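Local coordinates for protein putative pyridoxal phosphate-dependent transferase (Clostridium difficile, PDB 4DQ6) that is a putative transferase of the class I and II aminotransferase family, a dimeric fold-type I protein that binds pyridoxal-5'-phosphate, at residues Glu109-Asn114 and Asn134-Ile139; Thr31-Pro36 and Lys349-Leu354. All blocks are in the same frame, centred on the assembly; numbering follows the deposited sequence. Where two conformers were deposited one is given.

Contact 1: Glu109-Asn114 and Asn134-Ile139; sequences ELTKAN and NNRELI
Arg136 takes hold of Thr111 side-on, using NE and one terminal nitrogen on two different oxygens. NE points almost straight at the hydroxyl, with 2.8 Å between Arg136 NE and Thr111 OG1, and that oxygen lies in the guanidinium plane. Arg136 NH2 reaches the carbonyl oxygen Thr111 O at 2.7 Å, but less squarely: the N-H is bent to 136° and comes from above the carbonyl plane. One face of the guanidinium is roofed by the peptide between Lys112 and Ala113, with Lys112 C 3.5 Å from Arg136 CZ. The chain of 109-114 thus runs past the edge of the group and then folds over its face.

The third nitrogen turns back on its own segment, where Arg136 NH1 meets Asn134 O at 2.9 Å. Bonds to both segments should restrict rotation of the flat group. A bend at chi2 (54°) in an otherwise extended outer chain swings the head across to Thr111. The hydroxyl is itself shared, being bonded also to Ile107 O in the last turn of the helix, so the helix end positions the acceptor that Arg136 uses.

Farther along, Asn114 N donates to Asn135 O at 2.7 Å, in the carbonyl plane and nearly straight. Asn135, with positive phi, is the C-prime residue of a Schellman motif that closes helix 126-133, and Arg136 N takes part in it by bonding to Val131 O.

Two helix ends are therefore tied together here: helix 99-110 leads through this loop into strand 116-119, and helix 126-133 leads into 137-140, one of the two edge strands of the large mixed sheet within the chain, which pairs in parallel with 116-119.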
ATOM      1  N   GLU A 109      -8.356  -1.248  16.602  1.00 20.06           N
ATOM      2  CA  GLU A 109      -9.221  -2.428  16.812  1.00 22.11           C
ATOM      3  C   GLU A 109      -9.135  -3.016  18.226  1.00 23.51           C
ATOM      4  O   GLU A 109     -10.130  -3.574  18.709  1.00 23.71           O
ATOM      5  CB  GLU A 109      -8.942  -3.522  15.781  1.00 23.39           C
ATOM      6  CG  GLU A 109      -9.118  -3.136  14.319  1.00 23.57           C
ATOM      7  CD  GLU A 109     -10.495  -2.531  14.025  1.00 26.09           C
ATOM      8  OE1 GLU A 109     -11.551  -3.049  14.519  1.00 26.00           O
ATOM      9  OE2 GLU A 109     -10.555  -1.481  13.329  1.00 25.41           O
ATOM     10  N   LEU A 110      -7.978  -2.882  18.873  1.00 21.88           N
ATOM     11  CA  LEU A 110      -7.727  -3.489  20.193  1.00 22.65           C
ATOM     12  C   LEU A 110      -8.015  -2.588  21.353  1.00 23.84           C
ATOM     13  O   LEU A 110      -8.045  -3.058  22.511  1.00 25.57           O
ATOM     14  CB  LEU A 110      -6.255  -3.957  20.292  1.00 22.10           C
ATOM     15  CG  LEU A 110      -5.874  -5.147  19.435  1.00 21.81           C
ATOM     16  CD1 LEU A 110      -4.360  -5.376  19.352  1.00 21.27           C
ATOM     17  CD2 LEU A 110      -6.614  -6.401  19.887  1.00 22.80           C
ATOM     18  N   THR A 111      -8.284  -1.321  21.097  1.00 22.72           N
ATOM     19  CA  THR A 111      -8.473  -0.306  22.130  1.00 23.78           C
ATOM     20  C   THR A 111      -9.605   0.611  21.724  1.00 24.58           C
ATOM     21  O   THR A 111     -10.065   0.578  20.552  1.00 25.64           O
ATOM     22  CB  THR A 111      -7.210   0.545  22.396  1.00 22.17           C
ATOM     23  OG1 THR A 111      -6.849   1.289  21.223  1.00 23.11           O
ATOM     24  CG2 THR A 111      -6.049  -0.330  22.828  1.00 22.25           C
ATOM     25  N   LYS A 112     -10.056   1.424  22.665  1.00 25.60           N
ATOM     26  CA  LYS A 112     -11.054   2.481  22.385  1.00 27.06           C
ATOM     27  C   LYS A 112     -10.362   3.816  22.561  1.00 26.26           C
ATOM     28  O   LYS A 112      -9.280   3.902  23.190  1.00 24.99           O
ATOM     29  CB  LYS A 112     -12.289   2.401  23.319  1.00 30.76           C
ATOM     30  CG  LYS A 112     -12.024   2.666  24.755  1.00 33.80           C
ATOM     31  CD  LYS A 112     -13.331   2.556  25.547  1.00 35.99           C
ATOM     32  CE  LYS A 112     -13.101   2.679  27.055  1.00 37.81           C
ATOM     33  NZ  LYS A 112     -11.859   1.958  27.548  1.00 36.74           N
ATOM     34  N   ALA A 113     -11.000   4.849  22.027  1.00 27.05           N
ATOM     35  CA  ALA A 113     -10.538   6.226  22.177  1.00 26.86           C
ATOM     36  C   ALA A 113     -10.108   6.561  23.592  1.00 28.02           C
ATOM     37  O   ALA A 113     -10.778   6.170  24.531  1.00 27.87           O
ATOM     38  CB  ALA A 113     -11.605   7.192  21.704  1.00 28.21           C
ATOM     39  N   ASN A 114      -8.981   7.253  23.710  1.00 26.62           N
ATOM     40  CA  ASN A 114      -8.367   7.640  25.005  1.00 29.08           C
ATOM     41  C   ASN A 114      -7.871   6.494  25.919  1.00 27.28           C
ATOM     42  O   ASN A 114      -7.426   6.748  27.029  1.00 29.20           O
ATOM     43  CB  ASN A 114      -9.291   8.600  25.783  1.00 32.51           C
ATOM     44  CG  ASN A 114      -9.894   9.670  24.884  1.00 35.05           C
ATOM     45  OD1 ASN A 114     -11.122   9.829  24.842  1.00 40.32           O
ATOM     46  ND2 ASN A 114      -9.044  10.379  24.130  1.00 33.73           N
ATOM     47  N   ASN A 134      -4.103   8.231  16.520  1.00 19.03           N
ATOM     48  CA  ASN A 134      -5.305   7.435  16.790  1.00 19.07           C
ATOM     49  C   ASN A 134      -6.120   7.844  18.018  1.00 20.77           C
ATOM     50  O   ASN A 134      -6.998   7.093  18.369  1.00 21.88           O
ATOM     51  CB  ASN A 134      -4.945   5.958  16.932  1.00 18.31           C
ATOM     52  CG  ASN A 134      -4.760   5.285  15.614  1.00 18.49           C
ATOM     53  OD1 ASN A 134      -5.740   4.985  14.942  1.00 18.17           O
ATOM     54  ND2 ASN A 134      -3.519   5.034  15.252  1.00 18.30           N
ATOM     55  N   ASN A 135      -5.828   8.995  18.607  1.00 21.88           N
ATOM     56  CA  ASN A 135      -6.571   9.528  19.755  1.00 23.74           C
ATOM     57  C   ASN A 135      -6.605   8.526  20.894  1.00 24.29           C
ATOM     58  O   ASN A 135      -7.623   8.352  21.593  1.00 23.80           O
ATOM     59  CB  ASN A 135      -7.971   9.989  19.339  1.00 26.01           C
ATOM     60  CG  ASN A 135      -7.917  10.983  18.193  1.00 30.05           C
ATOM     61  OD1 ASN A 135      -8.282  10.656  17.050  1.00 37.91           O
ATOM     62  ND2 ASN A 135      -7.340  12.160  18.456  1.00 32.17           N
ATOM     63  N   ARG A 136      -5.475   7.879  21.117  1.00 22.19           N
ATOM     64  CA  ARG A 136      -5.244   7.150  22.333  1.00 21.90           C
ATOM     65  C   ARG A 136      -4.264   7.962  23.159  1.00 22.28           C
ATOM     66  O   ARG A 136      -3.611   8.918  22.669  1.00 23.02           O
ATOM     67  CB  ARG A 136      -4.708   5.735  22.066  1.00 22.53           C
ATOM     68  CG  ARG A 136      -5.741   4.643  21.773  1.00 22.84           C
ATOM     69  CD  ARG A 136      -6.704   4.954  20.654  1.00 22.91           C
ATOM     70  NE  ARG A 136      -7.581   3.840  20.303  1.00 21.64           N
ATOM     71  CZ  ARG A 136      -8.636   3.941  19.502  1.00 22.45           C
ATOM     72  NH1 ARG A 136      -9.021   5.121  19.007  1.00 23.14           N
ATOM     73  NH2 ARG A 136      -9.371   2.873  19.262  1.00 23.59           N
ATOM     74  N   GLU A 137      -4.158   7.606  24.430  1.00 24.13           N
ATOM     75  CA  GLU A 137      -3.316   8.327  25.389  1.00 25.20           C
ATOM     76  C   GLU A 137      -1.956   7.634  25.492  1.00 24.05           C
ATOM     77  O   GLU A 137      -1.883   6.480  25.842  1.00 23.92           O
ATOM     78  CB  GLU A 137      -3.921   8.358  26.786  1.00 27.46           C
ATOM     79  CG  GLU A 137      -3.051   9.144  27.756  1.00 28.99           C
ATOM     80  CD  GLU A 137      -3.594   9.309  29.178  1.00 32.66           C
ATOM     81  OE1 GLU A 137      -4.770   9.011  29.451  1.00 36.42           O
ATOM     82  OE2 GLU A 137      -2.795   9.744  30.048  1.00 35.81           O
ATOM     83  N   LEU A 138      -0.905   8.374  25.203  1.00 23.57           N
ATOM     84  CA  LEU A 138       0.458   7.818  25.186  1.00 21.36           C
ATOM     85  C   LEU A 138       1.042   7.848  26.572  1.00 22.37           C
ATOM     86  O   LEU A 138       1.086   8.920  27.208  1.00 24.33           O
ATOM     87  CB  LEU A 138       1.358   8.641  24.270  1.00 21.05           C
ATOM     88  CG  LEU A 138       2.758   8.029  24.049  1.00 19.48           C
ATOM     89  CD1 LEU A 138       2.736   6.624  23.414  1.00 19.56           C
ATOM     90  CD2 LEU A 138       3.636   9.032  23.287  1.00 20.55           C
ATOM     91  N   ILE A 139       1.495   6.700  27.060  1.00 21.01           N
ATOM     92  CA  ILE A 139       2.212   6.620  28.366  1.00 21.75           C
ATOM     93  C   ILE A 139       3.646   6.229  28.000  1.00 21.91           C
ATOM     94  O   ILE A 139       3.837   5.335  27.171  1.00 21.86           O
ATOM     95  CB  ILE A 139       1.615   5.562  29.295  1.00 22.08           C
ATOM     96  CG1 ILE A 139       0.109   5.829  29.544  1.00 23.24           C
ATOM     97  CG2 ILE A 139       2.410   5.546  30.610  1.00 21.59           C
ATOM     98  CD1 ILE A 139      -0.192   7.165  30.143  1.00 24.58           C
TER

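Contact 2: Thr31-Pro36 and Lys349-Leu354; sequences TNDLLP and KGKVAL
Lys351 O is gripped twice, by Leu35 N across the contact and by Arg385 NH1 from helix 376-390. The bond from Leu35 N is 3.0 Å long and nearly straight at 171°. Its companion runs the other way, Ala353 N to Leu35 O at 2.9 Å, so Leu35 uses both its N-H and its carbonyl on two residues flanking Val352. This is the pattern of a parallel pair, and it makes a two-stranded sheet of 35-36 and 352-353. The pair ties the segment that follows helix 25-29, near the N-terminus, to the C-terminal part of the chain, between helices 339-350 and 376-390. A CA-H...O contact from Val352 to Leu35 O adds to the hold on that oxygen.

The side chains sort themselves by face. Leu35 and Val352 share one; CG2 of Val352 lies anti to its backbone N, which turns this methyl in over Leu35 O, at 3.5 Å from Val352 CG2. Helix 376-390 covers this pair through Arg385. Pro36 and Ala353 occupy the other face, against Met25 of helix 25-29. Just ahead of the strand, Leu34 forks over the turn into 352-353: CD1 meets Ala353 CB at 4.0 Å, while CD2 presses on Lys351 CA at 3.5 Å, a tight approach for two carbons.

Lys351 has positive phi as the chain leaves helix 339-350. Its ammonium swings back toward Asp33, the centre of an inverse gamma turn, but in one of the two modelled positions of Asp33 they stay beyond a salt bridge, and the pairing is doubtful.

The directional bonds across the contact are all between peptide groups, wrapped in aliphatic side chains, while the opposite charges of Asp33 and Lys351, both exposed, probably add at most a weak attraction.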
ATOM      1  N   THR A  31      17.978  22.442   3.469  1.00 34.65           N
ATOM      2  CA  THR A  31      18.754  22.293   2.243  1.00 33.20           C
ATOM      3  C   THR A  31      18.907  20.822   1.919  1.00 32.89           C
ATOM      4  O   THR A  31      18.806  20.004   2.816  1.00 31.41           O
ATOM      5  CB  THR A  31      20.148  22.950   2.349  1.00 34.07           C
ATOM      6  OG1 THR A  31      20.902  22.661   1.161  1.00 35.94           O
ATOM      7  CG2 THR A  31      20.897  22.463   3.541  1.00 33.21           C
ATOM      8  N   ASN A  32      19.106  20.502   0.640  1.00 31.53           N
ATOM      9  CA  ASN A  32      19.384  19.165   0.148  1.00 31.99           C
ATOM     10  C   ASN A  32      20.883  18.930  -0.119  1.00 30.43           C
ATOM     11  O   ASN A  32      21.300  17.824  -0.457  1.00 31.40           O
ATOM     12  CB  ASN A  32      18.617  18.942  -1.156  1.00 35.11           C
ATOM     13  CG  ASN A  32      17.715  17.711  -1.154  1.00 34.59           C
ATOM     14  OD1 ASN A  32      17.409  17.057  -0.118  1.00 30.89           O
ATOM     15  ND2 ASN A  32      17.207  17.418  -2.354  1.00 38.29           N
ATOM     16  N   ASP A  33      21.696  19.973   0.011  1.00 29.32           N
ATOM     17  CA  ASP A  33      23.122  19.895  -0.208  0.50 29.31           C
ATOM     18  C   ASP A  33      23.867  19.402   1.038  1.00 28.06           C
ATOM     19  O   ASP A  33      24.703  20.125   1.621  1.00 27.55           O
ATOM     20  CB  ASP A  33      23.640  21.266  -0.605  0.50 31.44           C
ATOM     21  CG  ASP A  33      24.996  21.185  -1.199  0.50 33.88           C
ATOM     22  OD1 ASP A  33      25.242  20.134  -1.829  0.50 36.03           O
ATOM     23  OD2 ASP A  33      25.794  22.142  -1.048  0.50 37.43           O
ATOM     24  N   LEU A  34      23.521  18.189   1.461  1.00 25.12           N
ATOM     25  CA  LEU A  34      24.083  17.536   2.622  1.00 23.07           C
ATOM     26  C   LEU A  34      24.454  16.085   2.298  1.00 21.46           C
ATOM     27  O   LEU A  34      23.879  15.490   1.430  1.00 20.88           O
ATOM     28  CB  LEU A  34      23.061  17.545   3.757  1.00 22.66           C
ATOM     29  CG  LEU A  34      22.553  18.918   4.147  1.00 23.55           C
ATOM     30  CD1 LEU A  34      21.396  18.662   5.100  1.00 23.43           C
ATOM     31  CD2 LEU A  34      23.642  19.742   4.788  1.00 24.71           C
ATOM     32  N   LEU A  35      25.403  15.525   3.048  1.00 21.23           N
ATOM     33  CA  LEU A  35      25.739  14.105   2.967  1.00 20.16           C
ATOM     34  C   LEU A  35      24.706  13.389   3.864  1.00 20.04           C
ATOM     35  O   LEU A  35      24.678  13.637   5.050  1.00 20.21           O
ATOM     36  CB  LEU A  35      27.154  13.840   3.498  1.00 20.53           C
ATOM     37  CG  LEU A  35      27.765  12.423   3.364  0.50 21.04           C
ATOM     38  CD1 LEU A  35      29.292  12.467   3.325  0.50 21.98           C
ATOM     39  CD2 LEU A  35      27.356  11.526   4.510  0.50 20.36           C
ATOM     40  N   PRO A  36      23.902  12.493   3.295  1.00 18.89           N
ATOM     41  CA  PRO A  36      22.789  11.930   4.089  1.00 18.86           C
ATOM     42  C   PRO A  36      23.181  10.694   4.891  1.00 18.71           C
ATOM     43  O   PRO A  36      23.636   9.692   4.343  1.00 20.45           O
ATOM     44  CB  PRO A  36      21.765  11.576   3.001  1.00 18.98           C
ATOM     45  CG  PRO A  36      22.616  11.221   1.851  1.00 19.47           C
ATOM     46  CD  PRO A  36      23.780  12.152   1.868  1.00 19.92           C
ATOM     47  N   LYS A 349      27.709  23.886   9.039  1.00 25.51           N
ATOM     48  CA  LYS A 349      29.161  23.740   9.030  1.00 26.45           C
ATOM     49  C   LYS A 349      29.644  22.381   8.568  1.00 26.25           C
ATOM     50  O   LYS A 349      30.481  22.283   7.701  1.00 25.35           O
ATOM     51  CB  LYS A 349      29.749  24.097  10.404  1.00 27.78           C
ATOM     52  CG  LYS A 349      31.254  24.342  10.373  1.00 29.83           C
ATOM     53  CD  LYS A 349      31.741  24.776  11.776  1.00 30.56           C
ATOM     54  CE  LYS A 349      33.193  25.229  11.802  1.00 33.11           C
ATOM     55  NZ  LYS A 349      34.038  24.207  11.136  1.00 33.16           N
ATOM     56  N   GLY A 350      29.097  21.308   9.125  1.00 24.78           N
ATOM     57  CA  GLY A 350      29.423  19.960   8.645  1.00 24.18           C
ATOM     58  C   GLY A 350      28.896  19.605   7.265  1.00 23.85           C
ATOM     59  O   GLY A 350      29.524  18.855   6.530  1.00 24.14           O
ATOM     60  N   LYS A 351      27.725  20.129   6.937  1.00 23.14           N
ATOM     61  CA  LYS A 351      26.970  19.738   5.731  1.00 24.58           C
ATOM     62  C   LYS A 351      26.683  18.221   5.743  1.00 22.16           C
ATOM     63  O   LYS A 351      26.900  17.499   4.782  1.00 21.97           O
ATOM     64  CB  LYS A 351      27.675  20.147   4.453  1.00 26.24           C
ATOM     65  CG  LYS A 351      27.957  21.641   4.293  1.00 30.60           C
ATOM     66  CD  LYS A 351      28.121  22.016   2.818  1.00 34.69           C
ATOM     67  CE  LYS A 351      29.217  21.221   2.092  1.00 37.90           C
ATOM     68  NZ  LYS A 351      29.383  21.485   0.611  1.00 41.24           N
ATOM     69  N   VAL A 352      26.158  17.764   6.862  1.00 21.27           N
ATOM     70  CA  VAL A 352      25.861  16.342   7.033  1.00 19.90           C
ATOM     71  C   VAL A 352      24.492  16.235   7.703  1.00 19.83           C
ATOM     72  O   VAL A 352      24.161  17.067   8.522  1.00 20.44           O
ATOM     73  CB  VAL A 352      27.001  15.618   7.831  1.00 20.43           C
ATOM     74  CG1 VAL A 352      27.156  16.219   9.223  1.00 21.15           C
ATOM     75  CG2 VAL A 352      26.819  14.098   7.823  1.00 19.75           C
ATOM     76  N   ALA A 353      23.715  15.232   7.278  1.00 18.09           N
ATOM     77  CA  ALA A 353      22.344  15.030   7.762  1.00 17.70           C
ATOM     78  C   ALA A 353      22.264  13.794   8.632  1.00 17.11           C
ATOM     79  O   ALA A 353      22.333  12.699   8.160  1.00 16.89           O
ATOM     80  CB  ALA A 353      21.415  14.903   6.563  1.00 17.95           C
ATOM     81  N   LEU A 354      22.145  14.007   9.940  1.00 17.86           N
ATOM     82  CA  LEU A 354      21.940  12.942  10.907  1.00 16.60           C
ATOM     83  C   LEU A 354      20.509  13.053  11.457  1.00 17.13           C
ATOM     84  O   LEU A 354      19.845  14.091  11.295  1.00 18.12           O
ATOM     85  CB  LEU A 354      22.924  13.107  12.069  1.00 16.73           C
ATOM     86  CG  LEU A 354      24.392  13.363  11.721  1.00 17.14           C
ATOM     87  CD1 LEU A 354      25.211  13.442  13.008  1.00 17.72           C
ATOM     88  CD2 LEU A 354      24.908  12.323  10.770  1.00 17.60           C
TER

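Contact 1 is a surface join and contact 2 a buried one, their centres about 37 Å apart and their nearest atoms about 21 Å. They share no helix or strand. The 109-114/134-139 contact belongs to the border of the large mixed sheet and joins parts of the chain close in sequence; the 31-36/349-354 contact brings a segment near the N-terminus against one over three hundred residues later, in a separate two-stranded sheet. Chemistry follows place: at the surface an arginine side chain gathers backbone carbonyls and a hydroxyl, whereas in the buried contact strand-to-strand peptide bonds and leucine, valine and alanine contacts do the work.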